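Local coordinates for haloacid dehalogenase (Pseudomonas aeruginosa, PDB 3UMC), which probably hydrolyses the carbon-halogen bond of L-2-haloacids, releasing halide, at residues Phe27-Thr32 against Leu158-Leu163; Ala147-Val152 against Leu163-Leu168. All coordinates share one frame; numbering follows the deposited sequence.

Contact 1 of 2, residues Phe27-Thr32 against Leu158-Leu163; sequences FDVFGT and LPWDML
The six-membered ring of Trp160 packs against Phe27 and Val29, two residues flanking Asp28 in the DVFGT sequence that matches the nucleophile motif of the haloacid dehalogenase superfamily. The motif leaves the end of strand 24-27 in the parallel sheet, and in relatives this loop carries the nucleophilic aspartate. Phe27 supplies two atoms: CD2 lies 3.8 Å from Trp160 CZ3, close to the indole plane and at its edge, while CB is 3.9 Å from Trp160 CH2. The two six-membered rings meet obliquely, their planes inclined at 61° and their centroids 5.9 Å apart. The side chains of Val29 and Trp160 run toward each other from opposite directions, and the valine divides its methyls between two partners. With CG1 anti to the backbone N (chi1 -172°), CG2 is placed anti to the carbonyl carbon and reaches Trp160 CZ2 at 3.9 Å. CG1 instead faces Leu158, whose CD1 is a looser neighbour at 4.3 Å. No hydrogen bond crosses between the segments, and the contact is wholly apolar. Trp160 also packs on Met129 of helix 125-132 and Ala153 of helix 146-156, so the indole lies between those helices and the nucleophile loop. The CB of Asp28 is directed away from segment 158-163, and its OD1 forms a salt bridge with Lys173. Its other oxygen, OD2, takes a 2.6 Å hydrogen bond from Thr32 OG1 through the anti lone pair, and the same hydroxyl oxygen is hydrogen-bonded to the backbone N of Ala198.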
loop_
_atom_site.group_PDB
_atom_site.type_symbol
_atom_site.label_atom_id
_atom_site.label_comp_id
_atom_site.label_asym_id
_atom_site.label_seq_id
_atom_site.Cartn_x
_atom_site.Cartn_y
_atom_site.Cartn_z
ATOM N N PHE A 27 -0.488 12.094 -0.511
ATOM C CA PHE A 27 0.634 12.943 -0.641
ATOM C C PHE A 27 1.396 12.690 -1.918
ATOM O O PHE A 27 1.780 11.602 -2.188
ATOM C CB PHE A 27 1.650 12.621 0.483
ATOM C CG PHE A 27 1.219 13.011 1.821
ATOM C CD1 PHE A 27 1.607 14.215 2.354
ATOM C CD2 PHE A 27 0.459 12.155 2.585
ATOM C CE1 PHE A 27 1.270 14.561 3.581
ATOM C CE2 PHE A 27 0.093 12.523 3.873
ATOM C CZ PHE A 27 0.499 13.691 4.360
ATOM N N ASP A 28 1.736 13.759 -2.605
ATOM C CA ASP A 28 2.859 13.766 -3.529
ATOM C C ASP A 28 4.171 13.517 -2.761
ATOM O O ASP A 28 4.238 13.858 -1.598
ATOM C CB ASP A 28 2.875 15.129 -4.254
ATOM C CG ASP A 28 4.057 15.262 -5.193
ATOM O OD1 ASP A 28 4.134 14.472 -6.133
ATOM O OD2 ASP A 28 4.941 16.122 -4.936
ATOM N N VAL A 29 5.218 12.916 -3.365
ATOM C CA VAL A 29 6.359 12.497 -2.536
ATOM C C VAL A 29 7.642 13.212 -2.919
ATOM O O VAL A 29 8.282 13.831 -2.047
ATOM C CB VAL A 29 6.611 10.995 -2.532
ATOM C CG1 VAL A 29 7.633 10.642 -1.535
ATOM C CG2 VAL A 29 5.326 10.209 -2.188
ATOM N N PHE A 30 8.006 13.159 -4.203
ATOM C CA PHE A 30 9.140 13.943 -4.682
ATOM C C PHE A 30 8.948 15.424 -4.522
ATOM O O PHE A 30 7.987 15.982 -5.011
ATOM C CB PHE A 30 9.469 13.643 -6.157
ATOM C CG PHE A 30 10.001 12.251 -6.373
ATOM C CD1 PHE A 30 10.586 11.554 -5.372
ATOM C CD2 PHE A 30 9.914 11.651 -7.573
ATOM C CE1 PHE A 30 11.061 10.281 -5.593
ATOM C CE2 PHE A 30 10.440 10.365 -7.782
ATOM C CZ PHE A 30 11.003 9.712 -6.801
ATOM N N GLY A 31 9.867 16.050 -3.806
ATOM C CA GLY A 31 9.805 17.468 -3.550
ATOM C C GLY A 31 8.890 17.787 -2.391
ATOM O O GLY A 31 9.263 18.487 -1.468
ATOM N N THR A 32 7.656 17.323 -2.442
ATOM C CA THR A 32 6.717 17.595 -1.340
ATOM C C THR A 32 7.203 17.075 0.032
ATOM O O THR A 32 7.084 17.744 0.992
ATOM C CB THR A 32 5.344 17.008 -1.662
ATOM O OG1 THR A 32 4.846 17.625 -2.846
ATOM C CG2 THR A 32 4.359 17.256 -0.493
ATOM N N LEU A 158 9.172 6.738 6.018
ATOM C CA LEU A 158 7.817 7.254 5.825
ATOM C C LEU A 158 6.750 6.223 6.289
ATOM O O LEU A 158 6.723 5.069 5.842
ATOM C CB LEU A 158 7.682 7.617 4.354
ATOM C CG LEU A 158 8.740 8.570 3.769
ATOM C CD1 LEU A 158 8.302 9.015 2.375
ATOM C CD2 LEU A 158 8.958 9.813 4.656
ATOM N N PRO A 159 5.900 6.594 7.229
ATOM C CA PRO A 159 4.909 5.672 7.780
ATOM C C PRO A 159 3.566 5.737 6.995
ATOM O O PRO A 159 2.618 6.268 7.516
ATOM C CB PRO A 159 4.709 6.212 9.159
ATOM C CG PRO A 159 4.731 7.781 8.883
ATOM C CD PRO A 159 5.917 7.882 7.938
ATOM N N TRP A 160 3.528 5.112 5.808
ATOM C CA TRP A 160 2.373 5.038 4.934
ATOM C C TRP A 160 1.384 3.987 5.430
ATOM O O TRP A 160 1.782 2.946 5.908
ATOM C CB TRP A 160 2.789 4.575 3.533
ATOM C CG TRP A 160 3.667 5.487 2.813
ATOM C CD1 TRP A 160 4.920 5.197 2.336
ATOM C CD2 TRP A 160 3.432 6.864 2.531
ATOM N NE1 TRP A 160 5.443 6.303 1.699
ATOM C CE2 TRP A 160 4.564 7.347 1.833
ATOM C CE3 TRP A 160 2.345 7.708 2.696
ATOM C CZ2 TRP A 160 4.622 8.619 1.331
ATOM C CZ3 TRP A 160 2.392 8.937 2.186
ATOM C CH2 TRP A 160 3.549 9.423 1.534
ATOM N N ASP A 161 0.113 4.271 5.321
ATOM C CA ASP A 161 -0.894 3.203 5.406
ATOM C C ASP A 161 -0.930 2.467 4.062
ATOM O O ASP A 161 -1.105 1.272 4.029
ATOM C CB ASP A 161 -2.244 3.786 5.636
ATOM C CG ASP A 161 -2.411 4.308 7.029
ATOM O OD1 ASP A 161 -2.652 3.458 7.898
ATOM O OD2 ASP A 161 -2.333 5.555 7.245
HETATM N N MSE A 162 -0.740 3.187 2.953
HETATM C CA MSE A 162 -0.872 2.597 1.616
HETATM C C MSE A 162 -0.037 3.387 0.612
HETATM O O MSE A 162 0.199 4.590 0.785
HETATM C CB MSE A 162 -2.350 2.688 1.224
HETATM C CG MSE A 162 -2.772 2.066 -0.118
HETATM SE SE MSE A 162 -2.184 0.232 -0.425
HETATM C CE MSE A 162 -2.800 -0.037 -2.336
ATOM N N LEU A 163 0.351 2.738 -0.460
ATOM C CA LEU A 163 1.032 3.410 -1.531
ATOM C C LEU A 163 0.121 3.278 -2.782
ATOM O O LEU A 163 -0.320 2.147 -3.141
ATOM C CB LEU A 163 2.385 2.769 -1.838
ATOM C CG LEU A 163 3.540 2.674 -0.793
ATOM C CD1 LEU A 163 4.576 1.624 -1.358
ATOM C CD2 LEU A 163 4.290 3.923 -0.683
#

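Contact 2 of 2, residues Ala147-Val152 against Leu163-Leu168; sequences ALMLDV and LLCADL
In the beta-alpha-beta crossover that runs from strand 137-140 through helix 146-156 to strand 162-163, Met149 and Leu150 of the helix pack on Leu163, which ends the second strand, and Cys165 just beyond it. Leu163 divides its fork between the two helix residues. CD1 lies 3.8 Å from Leu150 CG, with the two leucine side chains meeting at a slant, and CD2 is 4.1 Å from Met149 CB. Cys165 adds its sulfur to the same helix face: SG rests against the root of the Met149 side chain, 3.5 Å from CG and 3.8 Å from CB. Met149, a selenomethionine in the crystal, starts out toward the 163-168 segment but then bends at chi2 (-72°) and again at chi3 (115°), which carries its selenium and CE away from Cys165 and into the core beside Val29. Hence the methylene carbons, rather than the chain end, make this contact. A polar link closes the side nearest the start of the helix. One water accepts from Ala147 N, in the first turn, at 2.9 Å and donates to Asp167 OD2, also at 2.9 Å. Asp167 OD1 is hydrogen-bonded to Thr146 OG1, so the carboxylate is held to the start of the helix both directly and through the water. Leu163 packs on Ala140 of strand 137-140, Leu164 packs on helix 176-186 and on Ala139 of the same strand, and Ala147 and Leu150 of helix 146-156 meet Leu186 and Asp161 of the second subunit.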
loop_
_atom_site.group_PDB
_atom_site.type_symbol
_atom_site.label_atom_id
_atom_site.label_comp_id
_atom_site.label_asym_id
_atom_site.label_seq_id
_atom_site.Cartn_x
_atom_site.Cartn_y
_atom_site.Cartn_z
ATOM N N ALA A 147 7.577 -0.138 -6.570
ATOM C CA ALA A 147 8.816 -0.724 -6.031
ATOM C C ALA A 147 9.817 0.387 -5.644
ATOM O O ALA A 147 10.465 0.330 -4.616
ATOM C CB ALA A 147 9.419 -1.704 -7.078
ATOM N N LEU A 148 9.888 1.435 -6.458
ATOM C CA LEU A 148 10.725 2.627 -6.167
ATOM C C LEU A 148 10.221 3.317 -4.875
ATOM O O LEU A 148 10.992 3.628 -3.980
ATOM C CB LEU A 148 10.638 3.623 -7.357
ATOM C CG LEU A 148 11.593 4.830 -7.361
ATOM C CD1 LEU A 148 11.827 5.346 -8.816
ATOM C CD2 LEU A 148 11.083 5.965 -6.486
HETATM N N MSE A 149 8.897 3.458 -4.759
HETATM C CA MSE A 149 8.309 4.113 -3.570
HETATM C C MSE A 149 8.444 3.292 -2.298
HETATM O O MSE A 149 8.474 3.845 -1.174
HETATM C CB MSE A 149 6.858 4.456 -3.826
HETATM C CG MSE A 149 6.646 5.621 -4.712
HETATM SE SE MSE A 149 7.138 7.312 -3.702
HETATM C CE MSE A 149 8.602 7.641 -4.921
ATOM N N LEU A 150 8.552 1.971 -2.453
ATOM C CA LEU A 150 8.814 1.122 -1.303
ATOM C C LEU A 150 10.200 1.371 -0.713
ATOM O O LEU A 150 10.346 1.491 0.513
ATOM C CB LEU A 150 8.648 -0.356 -1.685
ATOM C CG LEU A 150 7.263 -0.993 -1.741
ATOM C CD1 LEU A 150 7.219 -2.212 -2.661
ATOM C CD2 LEU A 150 6.991 -1.451 -0.403
ATOM N N ASP A 151 11.208 1.480 -1.587
ATOM C CA ASP A 151 12.597 1.803 -1.216
ATOM C C ASP A 151 12.674 3.218 -0.631
ATOM O O ASP A 151 13.337 3.457 0.398
ATOM C CB ASP A 151 13.532 1.737 -2.433
ATOM C CG ASP A 151 14.008 0.335 -2.767
ATOM O OD1 ASP A 151 13.762 -0.575 -1.984
ATOM O OD2 ASP A 151 14.637 0.152 -3.841
ATOM N N VAL A 152 12.030 4.180 -1.287
ATOM C CA VAL A 152 12.013 5.555 -0.723
ATOM C C VAL A 152 11.395 5.588 0.652
ATOM O O VAL A 152 11.927 6.254 1.578
ATOM C CB VAL A 152 11.367 6.527 -1.671
ATOM C CG1 VAL A 152 11.089 7.920 -1.040
ATOM C CG2 VAL A 152 12.198 6.630 -2.944
ATOM N N LEU A 163 0.351 2.738 -0.460
ATOM C CA LEU A 163 1.032 3.410 -1.531
ATOM C C LEU A 163 0.121 3.278 -2.782
ATOM O O LEU A 163 -0.320 2.147 -3.141
ATOM C CB LEU A 163 2.385 2.769 -1.838
ATOM C CG LEU A 163 3.540 2.674 -0.793
ATOM C CD1 LEU A 163 4.576 1.624 -1.358
ATOM C CD2 LEU A 163 4.290 3.923 -0.683
ATOM N N LEU A 164 -0.142 4.417 -3.431
ATOM C CA LEU A 164 -1.054 4.452 -4.594
ATOM C C LEU A 164 -0.377 5.070 -5.796
ATOM O O LEU A 164 -0.606 6.200 -6.102
ATOM C CB LEU A 164 -2.322 5.251 -4.250
ATOM C CG LEU A 164 -3.133 4.564 -3.175
ATOM C CD1 LEU A 164 -4.132 5.502 -2.555
ATOM C CD2 LEU A 164 -3.733 3.250 -3.625
ATOM N N CYS A 165 0.514 4.339 -6.426
ATOM C CA CYS A 165 1.411 4.893 -7.411
ATOM C C CYS A 165 0.853 4.703 -8.830
ATOM O O CYS A 165 -0.060 3.957 -9.048
ATOM C CB CYS A 165 2.733 4.166 -7.323
ATOM S SG CYS A 165 3.505 4.362 -5.659
ATOM N N ALA A 166 1.489 5.369 -9.760
ATOM C CA ALA A 166 1.071 5.500 -11.106
ATOM C C ALA A 166 0.929 4.159 -11.767
ATOM O O ALA A 166 0.007 3.968 -12.577
ATOM C CB ALA A 166 2.070 6.362 -11.862
ATOM N N ASP A 167 1.847 3.254 -11.419
ATOM C CA ASP A 167 1.793 1.920 -11.979
ATOM C C ASP A 167 0.643 1.069 -11.467
ATOM O O ASP A 167 0.469 0.036 -11.994
ATOM C CB ASP A 167 3.134 1.179 -11.894
ATOM C CG ASP A 167 3.570 0.794 -10.467
ATOM O OD1 ASP A 167 3.186 1.441 -9.457
ATOM O OD2 ASP A 167 4.295 -0.220 -10.365
ATOM N N LEU A 168 -0.144 1.476 -10.461
ATOM C CA LEU A 168 -1.352 0.745 -10.133
ATOM C C LEU A 168 -2.403 1.058 -11.211
ATOM O O LEU A 168 -3.304 0.288 -11.455
ATOM C CB LEU A 168 -1.965 1.139 -8.771
ATOM C CG LEU A 168 -1.238 0.987 -7.461
ATOM C CD1 LEU A 168 -2.216 1.158 -6.254
ATOM C CD2 LEU A 168 -0.488 -0.321 -7.421
HETATM O O HOH W 1 6.723 -1.112 -9.134
#

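In the fold
The two contacts have centres about 9 Å apart and share Leu163, the last residue of strand 162-163, which closes segment 158-163 and opens segment 163-168. Along the chain their segments alternate: 27-32, 147-152, 158-163, 163-168. They also touch directly, since Met149 SE lies 3.7 Å from Val29 CG2 and Met149 CE 3.7 Å from Phe30 CE1. Contact 1 joins the loop after the inner strand 24-27 to the approach to strand 162-163, at one edge of the sheet within this chain, and contact 2 packs helix 146-156 against that strand's exit. Met149 thus links the two apolar patches beside the nucleophile loop, and segments of both contacts also touch the second subunit.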